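Putative uncharacterized protein (Trichoplax adhaerens, PDB 5OI9) is the N-terminal domain of a STIL-family protein that probably supports centriole assembly, likely by binding CEP85 and thereby helping PLK4 activation. Local coordinates at residues L153-D158 against S282-N287. Numbering follows the deposited sequence.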
loop_
_atom_site.group_PDB
_atom_site.type_symbol
_atom_site.label_atom_id
_atom_site.label_comp_id
_atom_site.label_asym_id
_atom_site.label_seq_id
_atom_site.Cartn_x
_atom_site.Cartn_y
_atom_site.Cartn_z
ATOM N N LEU A 153 6.387 4.535 -7.502
ATOM C CA LEU A 153 6.205 3.262 -8.196
ATOM C C LEU A 153 7.040 3.191 -9.471
ATOM O O LEU A 153 7.537 2.117 -9.830
ATOM C CB LEU A 153 4.727 3.039 -8.514
ATOM C CG LEU A 153 3.805 2.748 -7.327
ATOM C CD1 LEU A 153 2.394 2.453 -7.812
ATOM C CD2 LEU A 153 4.347 1.589 -6.504
ATOM N N LYS A 154 7.212 4.320 -10.162
ATOM C CA LYS A 154 8.000 4.320 -11.392
ATOM C C LYS A 154 9.492 4.192 -11.114
ATOM O O LYS A 154 10.218 3.581 -11.910
ATOM C CB LYS A 154 7.736 5.594 -12.196
ATOM C CG LYS A 154 6.322 5.731 -12.738
ATOM C CD LYS A 154 6.103 7.110 -13.353
ATOM C CE LYS A 154 4.668 7.278 -13.819
ATOM N NZ LYS A 154 4.450 8.603 -14.452
ATOM N N LEU A 155 9.968 4.743 -9.998
ATOM C CA LEU A 155 11.398 4.915 -9.782
ATOM C C LEU A 155 11.976 4.052 -8.669
ATOM O O LEU A 155 13.205 4.000 -8.533
ATOM C CB LEU A 155 11.712 6.390 -9.481
ATOM C CG LEU A 155 11.363 7.380 -10.596
ATOM C CD1 LEU A 155 11.640 8.815 -10.159
ATOM C CD2 LEU A 155 12.130 7.045 -11.863
ATOM N N SER A 156 11.147 3.383 -7.874
ATOM C CA SER A 156 11.659 2.598 -6.757
ATOM C C SER A 156 12.495 1.423 -7.249
ATOM O O SER A 156 12.199 0.816 -8.282
ATOM C CB SER A 156 10.509 2.082 -5.894
ATOM O OG SER A 156 10.985 1.222 -4.875
ATOM N N CYS A 157 13.547 1.105 -6.495
ATOM C CA CYS A 157 14.385 -0.059 -6.756
ATOM C C CYS A 157 14.245 -1.128 -5.679
ATOM O O CYS A 157 15.013 -2.096 -5.678
ATOM C CB CYS A 157 15.854 0.359 -6.881
ATOM S SG CYS A 157 16.229 1.497 -8.238
ATOM N N ASP A 158 13.288 -0.982 -4.769
ATOM C CA ASP A 158 13.157 -1.855 -3.611
ATOM C C ASP A 158 12.157 -2.975 -3.874
ATOM O O ASP A 158 11.457 -2.998 -4.888
ATOM C CB ASP A 158 12.731 -1.053 -2.378
ATOM C CG ASP A 158 13.784 -0.055 -1.939
ATOM O OD1 ASP A 158 14.981 -0.292 -2.209
ATOM O OD2 ASP A 158 13.413 0.964 -1.319
ATOM N N SER A 282 7.020 0.253 -13.158
ATOM C CA SER A 282 8.455 0.462 -13.005
ATOM C C SER A 282 9.101 0.906 -14.310
ATOM O O SER A 282 8.956 0.255 -15.348
ATOM C CB SER A 282 9.125 -0.815 -12.502
ATOM O OG SER A 282 10.523 -0.621 -12.352
ATOM N N GLN A 283 9.817 2.024 -14.250
ATOM C CA GLN A 283 10.673 2.454 -15.345
ATOM C C GLN A 283 12.130 2.070 -15.119
ATOM O O GLN A 283 12.988 2.429 -15.931
ATOM C CB GLN A 283 10.539 3.966 -15.557
ATOM C CG GLN A 283 9.148 4.378 -16.024
ATOM C CD GLN A 283 8.983 5.880 -16.150
ATOM O OE1 GLN A 283 9.955 6.632 -16.082
ATOM N NE2 GLN A 283 7.745 6.325 -16.334
ATOM N N ARG A 284 12.427 1.357 -14.029
ATOM C CA ARG A 284 13.734 0.740 -13.849
ATOM C C ARG A 284 13.884 -0.530 -14.674
ATOM O O ARG A 284 15.014 -0.962 -14.923
ATOM C CB ARG A 284 13.974 0.416 -12.372
ATOM C CG ARG A 284 13.824 1.602 -11.429
ATOM C CD ARG A 284 14.742 2.744 -11.828
ATOM N NE ARG A 284 14.776 3.788 -10.809
ATOM C CZ ARG A 284 15.383 4.960 -10.960
ATOM N NH1 ARG A 284 16.007 5.245 -12.094
ATOM N NH2 ARG A 284 15.363 5.848 -9.977
ATOM N N LEU A 285 12.774 -1.137 -15.087
ATOM C CA LEU A 285 12.774 -2.308 -15.963
ATOM C C LEU A 285 12.512 -1.810 -17.378
ATOM O O LEU A 285 11.375 -1.490 -17.732
ATOM C CB LEU A 285 11.712 -3.313 -15.525
ATOM C CG LEU A 285 11.617 -3.662 -14.040
ATOM C CD1 LEU A 285 10.332 -4.428 -13.752
ATOM C CD2 LEU A 285 12.828 -4.464 -13.596
ATOM N N THR A 286 13.563 -1.746 -18.195
ATOM C CA THR A 286 13.464 -1.138 -19.516
ATOM C C THR A 286 13.193 -2.142 -20.632
ATOM O O THR A 286 13.026 -1.728 -21.783
ATOM C CB THR A 286 14.745 -0.355 -19.840
ATOM O OG1 THR A 286 15.832 -1.267 -20.036
ATOM C CG2 THR A 286 15.093 0.602 -18.705
ATOM N N ASN A 287 13.135 -3.438 -20.335
ATOM C CA ASN A 287 12.977 -4.452 -21.375
ATOM C C ASN A 287 11.813 -5.386 -21.053
ATOM O O ASN A 287 11.929 -6.613 -21.103
ATOM C CB ASN A 287 14.272 -5.235 -21.565
ATOM C CG ASN A 287 14.367 -5.875 -22.934
ATOM O OD1 ASN A 287 13.544 -5.613 -23.812
ATOM N ND2 ASN A 287 15.380 -6.711 -23.130
HETATM O O HOH W 1 6.264 8.664 -16.347
HETATM O O HOH W 2 12.168 -1.277 -10.185
#
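Lys154, in the last turn of helix 139-155, meets Ser282, just past the end of helix 270-281, with their CA atoms 4.2 Å apart, and Gln283 N donates to Lys154 O at 2.8 Å. At a helix C-terminus the last carbonyls lack partners within the helix, and the 282-287 loop supplies donors for two of them. Arg284 takes the next one: its chain bends at chi2 (-56°), which turns the guanidinium back to Leu155 O, held 2.8 Å from NE and more weakly by NH2. That oxygen lies near the guanidinium plane, although NE approaches from above the carbonyl plane. Leu155 CD2 sits over the centre of one guanidinium face, 3.9 Å above it, a greasy lid suited to the flat surface of an arginine, while Cys157 SG packs against Arg284 NE at 3.7 Å. Lys154 and Gln283 run side by side in extended form, Lys154 CD 3.5 Å from Gln283 NE2, and a water accepts from both Lys154 NZ and Gln283 NE2. Replacing Lys154 with alanine removes the methylenes beside Gln283, which would probably set its amide free to turn and leave that water without one of its two donors. Serine suits both helix exits because its hydroxyl, one bond from CB, reaches the backbone N two residues on: Ser156 OG accepts from Asp158 N and Ser282 OG from Arg284 N, while a second water bridges Ser156 O and Ser282 OG. Two helix ends of the STIL N-terminal domain thus meet where donors from the loop after helix 270-281 reach the C-terminal carbonyls of helix 139-155, and the chain leaves each helix in an ST turn.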